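Local coordinates for transcriptional regulator KdgR (Pseudomonas aeruginosa, PDB 5Y6I), which probably binds DNA through a helix-turn-helix domain and regulates transcription, as members of the IclR family do, at residues Ala30-Ala35 / Ala42-Met47; Phe64-Ala69 / His73-Arg78; Thr111-Val116 / Ala122-Val127; Gly152-Ala157 / Ala224-Val229. All coordinates share one frame; numbering follows the deposited sequence.

Contact 1. Residues Ala30-Ala35 / Ala42-Met47; sequences AELSPA and AEHVGM
The side chains of Glu-31 and Leu-32 meet His-44 inside the IclR-type helix-turn-helix domain. They join the C-terminal end of helix 18-31 to helix 38-45, the helix that precedes 49-61. Two different contacts hold the imidazole. The first is polar. His-44 NE2 donates to Glu-31 OE2 at 3.2 Å, and the bond is bent, with an angle of 146° at the hydrogen. OE2 is met from above the carboxylate plane, 59° out of it. The carboxylate and the ring are turned steeply against each other, so this is no flat, in-plane pair. The second contact is apolar. With CG anti to its carbonyl carbon (chi1 -72°), Leu-32 sets CD2 over the centre of one ring face, 4.1 Å from the ring centroid of His-44, in a CH-pi contact almost along the ring normal. Its sister methyl reaches back along the histidine, with Leu-32 CD1 4.1 Å from His-44 CB. Leu-32 is the centre of an inverse gamma turn, just where the chain leaves the helix. Its other neighbours include Arg-40 and Leu-41 of helix 38-45. His-44 also touches Ala-28, one turn back in helix 18-31. The imidazole is thus held over one face by a buried leucine and at its edge by an exposed glutamate. The carboxylate would be expected to favour a proton on NE2, and it may also stabilise the charged form of the ring.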
loop_
_atom_site.group_PDB
_atom_site.type_symbol
_atom_site.label_atom_id
_atom_site.label_comp_id
_atom_site.label_asym_id
_atom_site.label_seq_id
_atom_site.Cartn_x
_atom_site.Cartn_y
_atom_site.Cartn_z
ATOM N N ALA A 30 -10.073 -4.557 -13.795
ATOM C CA ALA A 30 -9.847 -4.133 -12.412
ATOM C C ALA A 30 -10.896 -3.123 -11.959
ATOM O O ALA A 30 -11.371 -3.168 -10.818
ATOM C CB ALA A 30 -8.449 -3.536 -12.276
ATOM N N GLU A 31 -11.208 -2.192 -12.838
ATOM C CA GLU A 31 -12.194 -1.179 -12.561
ATOM C C GLU A 31 -13.558 -1.788 -12.364
ATOM O O GLU A 31 -14.390 -1.226 -11.692
ATOM C CB GLU A 31 -12.257 -0.184 -13.710
ATOM C CG GLU A 31 -11.387 1.034 -13.522
ATOM C CD GLU A 31 -11.484 2.007 -14.668
ATOM O OE1 GLU A 31 -10.511 2.127 -15.420
ATOM O OE2 GLU A 31 -12.525 2.674 -14.810
ATOM N N LEU A 32 -13.789 -2.962 -12.923
ATOM C CA LEU A 32 -15.086 -3.582 -12.799
ATOM C C LEU A 32 -15.203 -4.524 -11.640
ATOM O O LEU A 32 -15.459 -5.689 -11.788
ATOM C CB LEU A 32 -15.547 -4.213 -14.109
ATOM C CG LEU A 32 -15.949 -3.205 -15.193
ATOM C CD1 LEU A 32 -16.242 -3.875 -16.508
ATOM C CD2 LEU A 32 -17.131 -2.353 -14.801
ATOM N N SER A 33 -15.016 -3.963 -10.467
ATOM C CA SER A 33 -15.164 -4.658 -9.228
ATOM C C SER A 33 -14.461 -5.986 -9.273
ATOM O O SER A 33 -13.331 -6.069 -9.702
ATOM C CB SER A 33 -16.649 -4.817 -8.927
ATOM O OG SER A 33 -16.861 -4.889 -7.545
ATOM N N PRO A 34 -15.154 -7.021 -8.843
ATOM C CA PRO A 34 -14.623 -8.360 -8.717
ATOM C C PRO A 34 -14.954 -9.284 -9.838
ATOM O O PRO A 34 -14.195 -10.192 -10.106
ATOM C CB PRO A 34 -15.367 -8.827 -7.478
ATOM C CG PRO A 34 -16.660 -8.111 -7.536
ATOM C CD PRO A 34 -16.378 -6.782 -8.145
ATOM N N ALA A 35 -16.073 -9.068 -10.498
ATOM C CA ALA A 35 -16.424 -9.997 -11.566
ATOM C C ALA A 35 -17.219 -9.241 -12.619
ATOM O O ALA A 35 -18.023 -8.373 -12.273
ATOM C CB ALA A 35 -17.248 -11.174 -11.028
ATOM N N ALA A 42 -16.874 -4.673 -22.499
ATOM C CA ALA A 42 -16.666 -3.957 -23.751
ATOM C C ALA A 42 -17.312 -2.578 -23.713
ATOM O O ALA A 42 -16.812 -1.637 -24.343
ATOM C CB ALA A 42 -17.207 -4.781 -24.918
ATOM N N GLU A 43 -18.414 -2.434 -22.972
ATOM C CA GLU A 43 -19.033 -1.125 -22.814
ATOM C C GLU A 43 -18.159 -0.197 -21.977
ATOM O O GLU A 43 -18.176 1.023 -22.175
ATOM C CB GLU A 43 -20.418 -1.290 -22.191
ATOM C CG GLU A 43 -21.120 0.007 -21.811
ATOM C CD GLU A 43 -22.569 -0.221 -21.425
ATOM O OE1 GLU A 43 -23.412 -0.352 -22.343
ATOM O OE2 GLU A 43 -22.865 -0.288 -20.209
ATOM N N HIS A 44 -17.381 -0.749 -21.050
ATOM C CA HIS A 44 -16.500 0.092 -20.252
ATOM C C HIS A 44 -15.355 0.634 -21.101
ATOM O O HIS A 44 -15.186 1.851 -21.224
ATOM C CB HIS A 44 -15.976 -0.687 -19.046
ATOM C CG HIS A 44 -15.779 0.163 -17.831
ATOM N ND1 HIS A 44 -16.786 0.940 -17.298
ATOM C CD2 HIS A 44 -14.692 0.367 -17.053
ATOM C CE1 HIS A 44 -16.329 1.582 -16.239
ATOM N NE2 HIS A 44 -15.062 1.249 -16.067
ATOM N N VAL A 45 -14.568 -0.255 -21.719
ATOM C CA VAL A 45 -13.452 0.185 -22.558
ATOM C C VAL A 45 -13.860 0.647 -23.942
ATOM O O VAL A 45 -12.975 0.935 -24.753
ATOM C CB VAL A 45 -12.386 -0.890 -22.850
ATOM C CG1 VAL A 45 -11.892 -1.499 -21.620
ATOM C CG2 VAL A 45 -12.964 -1.976 -23.722
ATOM N N GLY A 46 -15.150 0.676 -24.261
ATOM C CA GLY A 46 -15.594 1.163 -25.558
ATOM C C GLY A 46 -15.026 0.474 -26.779
ATOM O O GLY A 46 -14.630 1.152 -27.732
ATOM N N MET A 47 -14.980 -0.847 -26.789
ATOM C CA MET A 47 -14.585 -1.604 -27.962
ATOM C C MET A 47 -15.626 -2.667 -28.278
ATOM O O MET A 47 -16.428 -3.043 -27.412
ATOM C CB MET A 47 -13.215 -2.252 -27.739
ATOM C CG MET A 47 -12.235 -1.317 -27.108
ATOM S SD MET A 47 -10.579 -2.012 -27.050
ATOM C CE MET A 47 -10.875 -3.444 -26.030
#

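Contact 2. Residues Phe64-Ala69 / His73-Arg78; sequences FAVQDA and HYSLGR
Gln-67 and Tyr-74 lie side by side on one face of a short antiparallel hairpin. The Gln-67 chain is extended, with CG anti to the backbone N (chi1 -169°), and it runs along the tyrosine. CG lies over one face of the ring, and the amide plane is tilted 21° from the ring. Gln-67 CD comes within 3.6 Å of Tyr-74 CE1. On the opposite face of the hairpin, Val-66 CG2 touches Ser-75 OG at 3.4 Å. Backbone bonds set this register. Val-66 and Ser-75 form the hydrogen-bonded pair, with Val-66 N to Ser-75 O at 2.8 Å. The return bond runs from Ser-75 N to Val-66 O at 2.9 Å. Asp-68 N reaches His-73 O at 2.8 Å and closes the ladder near the turn. At the other end Gly-77 N bonds Phe-64 O at 2.9 Å. Gly-77 is also the N-cap residue before helix 78-88. In the turn, Asp-68 OD1 accepts from Ser-70 N and Thr-71 N. The hairpin is the wing of a winged helix-turn-helix domain. Phe-64 also packs on Thr-23 of the second subunit, and Leu-76 on Ala-86 of that subunit. Tyr-74 and Ala-65 pack on Leu-29 of helix 18-31, and Tyr-74 also meets His-53, Leu-56 and Ile-60 of helix 49-61. Phe-64 bridges Leu-26 of helix 18-31 and Val-83 of helix 78-88.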
loop_
_atom_site.group_PDB
_atom_site.type_symbol
_atom_site.label_atom_id
_atom_site.label_comp_id
_atom_site.label_asym_id
_atom_site.label_seq_id
_atom_site.Cartn_x
_atom_site.Cartn_y
_atom_site.Cartn_z
ATOM N N PHE A 64 -3.339 -13.229 -16.297
ATOM C CA PHE A 64 -3.742 -11.901 -15.868
ATOM C C PHE A 64 -5.243 -11.792 -15.658
ATOM O O PHE A 64 -5.698 -10.825 -15.030
ATOM C CB PHE A 64 -3.244 -10.847 -16.876
ATOM C CG PHE A 64 -1.830 -10.370 -16.600
ATOM C CD1 PHE A 64 -0.749 -11.038 -17.116
ATOM C CD2 PHE A 64 -1.596 -9.270 -15.803
ATOM C CE1 PHE A 64 0.540 -10.618 -16.850
ATOM C CE2 PHE A 64 -0.306 -8.849 -15.533
ATOM C CZ PHE A 64 0.764 -9.531 -16.065
ATOM N N ALA A 65 -6.009 -12.779 -16.127
ATOM C CA ALA A 65 -7.446 -12.813 -15.900
ATOM C C ALA A 65 -7.893 -14.259 -15.744
ATOM O O ALA A 65 -7.194 -15.194 -16.148
ATOM C CB ALA A 65 -8.206 -12.119 -17.030
ATOM N N VAL A 66 -9.071 -14.437 -15.139
ATOM C CA VAL A 66 -9.687 -15.754 -14.998
ATOM C C VAL A 66 -11.178 -15.621 -15.270
ATOM O O VAL A 66 -11.749 -14.531 -15.229
ATOM C CB VAL A 66 -9.448 -16.386 -13.599
ATOM C CG1 VAL A 66 -8.015 -16.876 -13.470
ATOM C CG2 VAL A 66 -9.763 -15.380 -12.479
ATOM N N GLN A 67 -11.803 -16.757 -15.551
ATOM C CA GLN A 67 -13.238 -16.850 -15.758
ATOM C C GLN A 67 -13.756 -17.862 -14.742
ATOM O O GLN A 67 -13.219 -18.969 -14.647
ATOM C CB GLN A 67 -13.555 -17.268 -17.206
ATOM C CG GLN A 67 -15.023 -17.137 -17.588
ATOM C CD GLN A 67 -15.312 -17.420 -19.066
ATOM O OE1 GLN A 67 -16.359 -17.023 -19.593
ATOM N NE2 GLN A 67 -14.394 -18.117 -19.734
ATOM N N ASP A 68 -14.747 -17.467 -13.944
ATOM C CA ASP A 68 -15.201 -18.319 -12.852
ATOM C C ASP A 68 -15.959 -19.513 -13.407
ATOM O O ASP A 68 -16.666 -19.406 -14.410
ATOM C CB ASP A 68 -16.077 -17.539 -11.872
ATOM C CG ASP A 68 -16.601 -18.408 -10.729
ATOM O OD1 ASP A 68 -17.558 -19.183 -10.953
ATOM O OD2 ASP A 68 -16.055 -18.320 -9.608
ATOM N N ALA A 69 -15.812 -20.658 -12.740
ATOM C CA ALA A 69 -16.249 -21.920 -13.330
ATOM C C ALA A 69 -17.766 -22.071 -13.362
ATOM O O ALA A 69 -18.292 -22.740 -14.263
ATOM C CB ALA A 69 -15.627 -23.097 -12.579
ATOM N N HIS A 73 -18.114 -15.459 -15.039
ATOM C CA HIS A 73 -17.709 -14.069 -14.953
ATOM C C HIS A 73 -16.199 -13.955 -15.070
ATOM O O HIS A 73 -15.458 -14.869 -14.694
ATOM C CB HIS A 73 -18.178 -13.449 -13.638
ATOM C CG HIS A 73 -19.634 -13.101 -13.619
ATOM N ND1 HIS A 73 -20.455 -13.399 -12.552
ATOM C CD2 HIS A 73 -20.413 -12.473 -14.530
ATOM C CE1 HIS A 73 -21.679 -12.976 -12.808
ATOM N NE2 HIS A 73 -21.682 -12.415 -14.004
ATOM N N TYR A 74 -15.752 -12.812 -15.601
ATOM C CA TYR A 74 -14.336 -12.511 -15.767
ATOM C C TYR A 74 -13.832 -11.702 -14.589
ATOM O O TYR A 74 -14.514 -10.790 -14.115
ATOM C CB TYR A 74 -14.084 -11.729 -17.063
ATOM C CG TYR A 74 -14.410 -12.519 -18.306
ATOM C CD1 TYR A 74 -13.541 -13.507 -18.781
ATOM C CD2 TYR A 74 -15.593 -12.299 -18.995
ATOM C CE1 TYR A 74 -13.851 -14.247 -19.923
ATOM C CE2 TYR A 74 -15.913 -13.035 -20.135
ATOM C CZ TYR A 74 -15.047 -14.000 -20.590
ATOM O OH TYR A 74 -15.392 -14.707 -21.719
ATOM N N SER A 75 -12.625 -12.022 -14.137
ATOM C CA SER A 75 -12.017 -11.293 -13.039
ATOM C C SER A 75 -10.506 -11.311 -13.213
ATOM O O SER A 75 -9.969 -11.925 -14.137
ATOM C CB SER A 75 -12.429 -11.901 -11.701
ATOM O OG SER A 75 -12.312 -13.314 -11.759
ATOM N N LEU A 76 -9.814 -10.648 -12.297
ATOM C CA LEU A 76 -8.371 -10.553 -12.410
ATOM C C LEU A 76 -7.726 -11.858 -12.005
ATOM O O LEU A 76 -8.162 -12.516 -11.057
ATOM C CB LEU A 76 -7.838 -9.416 -11.558
ATOM C CG LEU A 76 -8.372 -8.057 -11.988
ATOM C CD1 LEU A 76 -8.329 -7.056 -10.834
ATOM C CD2 LEU A 76 -7.570 -7.571 -13.166
ATOM N N GLY A 77 -6.686 -12.238 -12.743
ATOM C CA GLY A 77 -5.925 -13.419 -12.410
ATOM C C GLY A 77 -4.857 -13.147 -11.364
ATOM O O GLY A 77 -4.647 -12.019 -10.906
ATOM N N ARG A 78 -4.166 -14.225 -10.984
ATOM C CA ARG A 78 -3.072 -14.116 -10.029
ATOM C C ARG A 78 -1.909 -13.304 -10.585
ATOM O O ARG A 78 -1.189 -12.658 -9.813
ATOM C CB ARG A 78 -2.588 -15.500 -9.613
ATOM C CG ARG A 78 -3.353 -16.122 -8.470
ATOM C CD ARG A 78 -3.407 -15.227 -7.248
ATOM N NE ARG A 78 -4.563 -15.569 -6.428
ATOM C CZ ARG A 78 -5.784 -15.079 -6.626
ATOM N NH1 ARG A 78 -6.786 -15.456 -5.841
ATOM N NH2 ARG A 78 -6.008 -14.215 -7.610
#

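Contact 3. Residues Thr111-Val116 / Ala122-Val127; sequences TCFLAV and ATVVQV
Val-125 and Gln-126 both face Leu-114, which makes a classic beta bulge in this antiparallel hairpin. Leu-114 bonds to each of them. Its N donates to Gln-126 O at 2.9 Å, and its O accepts from Val-125 N at 3.0 Å. Beyond the bulge the register has moved by one residue. Val-116 and Thr-123 then form a regular hydrogen-bonded pair, with Thr-123 N to Val-116 O at 3.0 Å. The extra residue also sets Val-125 beside Val-116. The two side chains cross at about a right angle, with Val-125 CG1 4.0 Å from Val-116 CG2. The face of Phe-113, Ala-115, Val-124 and Val-127 is apolar. Phe-113 CG lies between its backbone N and carbonyl carbon (chi1 57°), which lays the ring across Val-124. Phe-113 CD1 is 3.8 Å from Val-124 CG2. Phe-113 CB meets Val-127 CG2 at the same distance. This face looks to Thr-151 of helix 150-158, while Gln-126 lies against Ala-98 and Leu-101 of helix 93-108. Backbone bonds thus carry the pairing through the bulge, and apolar side chains pack on both faces.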
loop_
_atom_site.group_PDB
_atom_site.type_symbol
_atom_site.label_atom_id
_atom_site.label_comp_id
_atom_site.label_asym_id
_atom_site.label_seq_id
_atom_site.Cartn_x
_atom_site.Cartn_y
_atom_site.Cartn_z
ATOM N N THR A 111 8.762 28.620 0.728
ATOM C CA THR A 111 9.380 27.375 1.172
ATOM C C THR A 111 8.306 26.317 1.408
ATOM O O THR A 111 7.383 26.525 2.204
ATOM C CB THR A 111 10.211 27.620 2.432
ATOM O OG1 THR A 111 11.197 28.613 2.139
ATOM C CG2 THR A 111 10.935 26.350 2.863
ATOM N N CYS A 112 8.413 25.193 0.696
ATOM C CA CYS A 112 7.535 24.038 0.875
ATOM C C CYS A 112 8.343 22.885 1.448
ATOM O O CYS A 112 9.533 22.742 1.139
ATOM C CB CYS A 112 6.891 23.589 -0.441
ATOM S SG CYS A 112 6.166 24.938 -1.404
ATOM N N PHE A 113 7.706 22.076 2.298
ATOM C CA PHE A 113 8.391 20.944 2.911
ATOM C C PHE A 113 7.478 19.722 2.984
ATOM O O PHE A 113 6.246 19.823 2.927
ATOM C CB PHE A 113 8.949 21.288 4.310
ATOM C CG PHE A 113 7.920 21.784 5.319
ATOM C CD1 PHE A 113 7.411 20.933 6.294
ATOM C CD2 PHE A 113 7.555 23.127 5.361
ATOM C CE1 PHE A 113 6.500 21.414 7.259
ATOM C CE2 PHE A 113 6.655 23.613 6.313
ATOM C CZ PHE A 113 6.126 22.762 7.258
ATOM N N LEU A 114 8.109 18.555 3.070
ATOM C CA LEU A 114 7.403 17.292 3.245
ATOM C C LEU A 114 7.753 16.722 4.614
ATOM O O LEU A 114 8.930 16.676 4.996
ATOM C CB LEU A 114 7.762 16.292 2.146
ATOM C CG LEU A 114 6.838 15.072 2.000
ATOM C CD1 LEU A 114 5.504 15.468 1.374
ATOM C CD2 LEU A 114 7.512 14.007 1.159
ATOM N N ALA A 115 6.727 16.321 5.354
ATOM C CA ALA A 115 6.894 15.672 6.640
ATOM C C ALA A 115 6.178 14.333 6.622
ATOM O O ALA A 115 5.142 14.177 5.968
ATOM C CB ALA A 115 6.348 16.525 7.772
ATOM N N VAL A 116 6.753 13.369 7.341
ATOM C CA VAL A 116 6.140 12.068 7.587
ATOM C C VAL A 116 6.033 11.865 9.092
ATOM O O VAL A 116 6.586 12.626 9.883
ATOM C CB VAL A 116 6.934 10.916 6.950
ATOM C CG1 VAL A 116 7.149 11.166 5.430
ATOM C CG2 VAL A 116 8.267 10.736 7.702
ATOM N N ALA A 122 5.419 14.680 13.735
ATOM C CA ALA A 122 5.773 15.282 12.477
ATOM C C ALA A 122 7.252 15.475 12.398
ATOM O O ALA A 122 7.858 16.080 13.242
ATOM C CB ALA A 122 5.066 16.591 12.303
ATOM N N THR A 123 7.833 14.923 11.361
ATOM C CA THR A 123 9.269 15.004 11.160
ATOM C C THR A 123 9.518 15.480 9.736
ATOM O O THR A 123 9.068 14.837 8.779
ATOM C CB THR A 123 9.917 13.643 11.404
ATOM O OG1 THR A 123 9.509 13.153 12.680
ATOM C CG2 THR A 123 11.406 13.754 11.387
ATOM N N VAL A 124 10.206 16.613 9.598
ATOM C CA VAL A 124 10.477 17.189 8.285
ATOM C C VAL A 124 11.630 16.424 7.645
ATOM O O VAL A 124 12.732 16.366 8.200
ATOM C CB VAL A 124 10.790 18.686 8.396
ATOM C CG1 VAL A 124 11.210 19.266 7.033
ATOM C CG2 VAL A 124 9.587 19.435 8.998
ATOM N N VAL A 125 11.374 15.824 6.482
ATOM C CA VAL A 125 12.345 14.952 5.833
ATOM C C VAL A 125 12.827 15.495 4.500
ATOM O O VAL A 125 13.681 14.864 3.862
ATOM C CB VAL A 125 11.785 13.527 5.642
ATOM C CG1 VAL A 125 11.599 12.851 7.003
ATOM C CG2 VAL A 125 10.498 13.563 4.837
ATOM N N GLN A 126 12.322 16.645 4.059
ATOM C CA GLN A 126 12.649 17.136 2.727
ATOM C C GLN A 126 12.099 18.554 2.566
ATOM O O GLN A 126 10.956 18.817 2.954
ATOM C CB GLN A 126 12.082 16.159 1.686
ATOM C CG GLN A 126 11.581 16.722 0.407
ATOM C CD GLN A 126 11.299 15.621 -0.626
ATOM O OE1 GLN A 126 11.176 14.446 -0.287
ATOM N NE2 GLN A 126 11.203 16.007 -1.886
ATOM N N VAL A 127 12.911 19.463 2.002
ATOM C CA VAL A 127 12.627 20.900 2.039
ATOM C C VAL A 127 13.044 21.570 0.738
ATOM O O VAL A 127 14.196 21.446 0.310
ATOM C CB VAL A 127 13.359 21.594 3.205
ATOM C CG1 VAL A 127 13.374 23.115 3.010
ATOM C CG2 VAL A 127 12.739 21.229 4.492
#

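Contact 4. Residues Gly152-Ala157 / Ala224-Val229; sequences GLVFAA and AAVLTV
Val-226 of strand 223-232 points at helix 150-158 and meets two of its side chains, Phe-155 and Val-154. The close part is the phenyl ring. Val-226 CG2 lies over the ring centre of Phe-155, 3.4 Å from the centroid and 12° off the ring normal. This is a CH-pi contact over the face. All six ring carbons are near this one methyl, and the closest is Phe-155 CZ at 3.4 Å from Val-226 CG2. The valine's first torsion explains the sharing of the two methyls. CG1 is anti to the backbone N (chi1 -178°), while CG2 stands beside that N and meets the ring. The looser part is Val-154, whose branch crosses Val-226 obliquely. Val-154 CB is 4.0 Å from Val-226 CG1, and Val-154 CG1 is 4.1 Å from Val-226 CG2. Neither part is a solvent side, because all three residues are buried. The ring of Phe-155 also meets that of Trp-117, their planes at about 55°. Val-154 continues onto Ser-213 and Pro-215 of strand 209-217. The next strand residue, Leu-227, faces the other way, toward Leu-101 of helix 93-108 and Leu-248 of helix 244-258. The antiparallel sheet therefore has helices on both faces. With its strand order 2-1-5-4-3, this is the arrangement of a GAF-like domain, as in the effector-binding part of IclR regulators.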
loop_
_atom_site.group_PDB
_atom_site.type_symbol
_atom_site.label_atom_id
_atom_site.label_comp_id
_atom_site.label_asym_id
_atom_site.label_seq_id
_atom_site.Cartn_x
_atom_site.Cartn_y
_atom_site.Cartn_z
ATOM N N GLY A 152 1.457 19.444 12.173
ATOM C CA GLY A 152 1.012 18.574 13.243
ATOM C C GLY A 152 -0.492 18.463 13.316
ATOM O O GLY A 152 -1.022 17.418 13.715
ATOM N N LEU A 153 -1.207 19.522 12.926
ATOM C CA LEU A 153 -2.666 19.473 12.994
ATOM C C LEU A 153 -3.249 18.573 11.910
ATOM O O LEU A 153 -4.211 17.839 12.164
ATOM C CB LEU A 153 -3.262 20.879 12.914
ATOM C CG LEU A 153 -2.927 21.814 14.084
ATOM C CD1 LEU A 153 -4.041 22.815 14.359
ATOM C CD2 LEU A 153 -2.649 21.024 15.334
ATOM N N VAL A 154 -2.688 18.604 10.698
ATOM C CA VAL A 154 -3.190 17.714 9.656
ATOM C C VAL A 154 -2.999 16.262 10.073
ATOM O O VAL A 154 -3.926 15.451 9.991
ATOM C CB VAL A 154 -2.522 17.998 8.302
ATOM C CG1 VAL A 154 -3.037 16.953 7.258
ATOM C CG2 VAL A 154 -2.796 19.429 7.849
ATOM N N PHE A 155 -1.803 15.917 10.553
ATOM C CA PHE A 155 -1.581 14.591 11.124
ATOM C C PHE A 155 -2.675 14.232 12.141
ATOM O O PHE A 155 -3.398 13.243 11.972
ATOM C CB PHE A 155 -0.181 14.528 11.756
ATOM C CG PHE A 155 0.952 14.280 10.753
ATOM C CD1 PHE A 155 0.912 13.208 9.880
ATOM C CD2 PHE A 155 2.059 15.124 10.698
ATOM C CE1 PHE A 155 1.948 12.971 8.977
ATOM C CE2 PHE A 155 3.101 14.898 9.784
ATOM C CZ PHE A 155 3.039 13.812 8.929
ATOM N N ALA A 156 -2.841 15.045 13.187
ATOM C CA ALA A 156 -3.884 14.762 14.168
ATOM C C ALA A 156 -5.250 14.645 13.515
ATOM O O ALA A 156 -6.105 13.880 13.985
ATOM C CB ALA A 156 -3.924 15.852 15.241
ATOM N N ALA A 157 -5.483 15.401 12.446
ATOM C CA ALA A 157 -6.796 15.349 11.821
ATOM C C ALA A 157 -7.034 14.006 11.145
ATOM O O ALA A 157 -8.166 13.514 11.137
ATOM C CB ALA A 157 -6.948 16.488 10.813
ATOM N N ALA A 224 0.381 9.258 4.003
ATOM C CA ALA A 224 1.763 8.993 3.630
ATOM C C ALA A 224 2.690 10.080 4.134
ATOM O O ALA A 224 3.790 9.792 4.624
ATOM C CB ALA A 224 1.893 8.895 2.103
ATOM N N ALA A 225 2.245 11.323 4.013
ATOM C CA ALA A 225 3.031 12.492 4.363
ATOM C C ALA A 225 2.082 13.678 4.495
ATOM O O ALA A 225 0.874 13.567 4.255
ATOM C CB ALA A 225 4.118 12.762 3.318
ATOM N N VAL A 226 2.648 14.814 4.912
ATOM C CA VAL A 226 1.981 16.107 4.883
ATOM C C VAL A 226 2.890 17.062 4.129
ATOM O O VAL A 226 4.110 17.059 4.332
ATOM C CB VAL A 226 1.679 16.638 6.295
ATOM C CG1 VAL A 226 0.932 17.994 6.226
ATOM C CG2 VAL A 226 0.858 15.624 7.057
ATOM N N LEU A 227 2.303 17.845 3.231
ATOM C CA LEU A 227 3.038 18.805 2.427
ATOM C C LEU A 227 2.546 20.191 2.809
ATOM O O LEU A 227 1.351 20.390 3.050
ATOM C CB LEU A 227 2.845 18.540 0.927
ATOM C CG LEU A 227 3.979 19.013 0.014
ATOM C CD1 LEU A 227 3.934 18.228 -1.296
ATOM C CD2 LEU A 227 3.922 20.512 -0.261
ATOM N N THR A 228 3.465 21.149 2.849
ATOM C CA THR A 228 3.270 22.329 3.673
ATOM C C THR A 228 4.021 23.516 3.096
ATOM O O THR A 228 5.203 23.392 2.757
ATOM C CB THR A 228 3.787 22.042 5.066
ATOM O OG1 THR A 228 4.962 21.255 4.896
ATOM C CG2 THR A 228 2.832 21.235 5.861
ATOM N N VAL A 229 3.352 24.666 3.037
ATOM C CA VAL A 229 3.933 25.907 2.546
ATOM C C VAL A 229 4.074 26.870 3.717
ATOM O O VAL A 229 3.236 26.898 4.626
ATOM C CB VAL A 229 3.061 26.518 1.431
ATOM C CG1 VAL A 229 3.596 27.896 1.004
ATOM C CG2 VAL A 229 2.978 25.564 0.237
#

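The four contacts fall into two pairs, in chain order. Contacts 1 and 2 belong to the winged helix-turn-helix end of the chain. Their centres are about 13 Å apart, and Ala-30 packs on Leu-76 between them. Both also touch the second subunit, so this end takes part in the dimer. Contacts 3 and 4 lie in the IclR C-terminal domain, with centres about 9 Å apart. They share one sheet, because strands 111-118 and 223-232 are neighbours in it. Contacts 1 and 3 are about 39 Å apart between centres, on opposite sides of the chain's centre. The likely DNA-binding end and the probable effector-binding domain are thus separate bodies, the nearest atoms of the two pairs being about 22 Å apart.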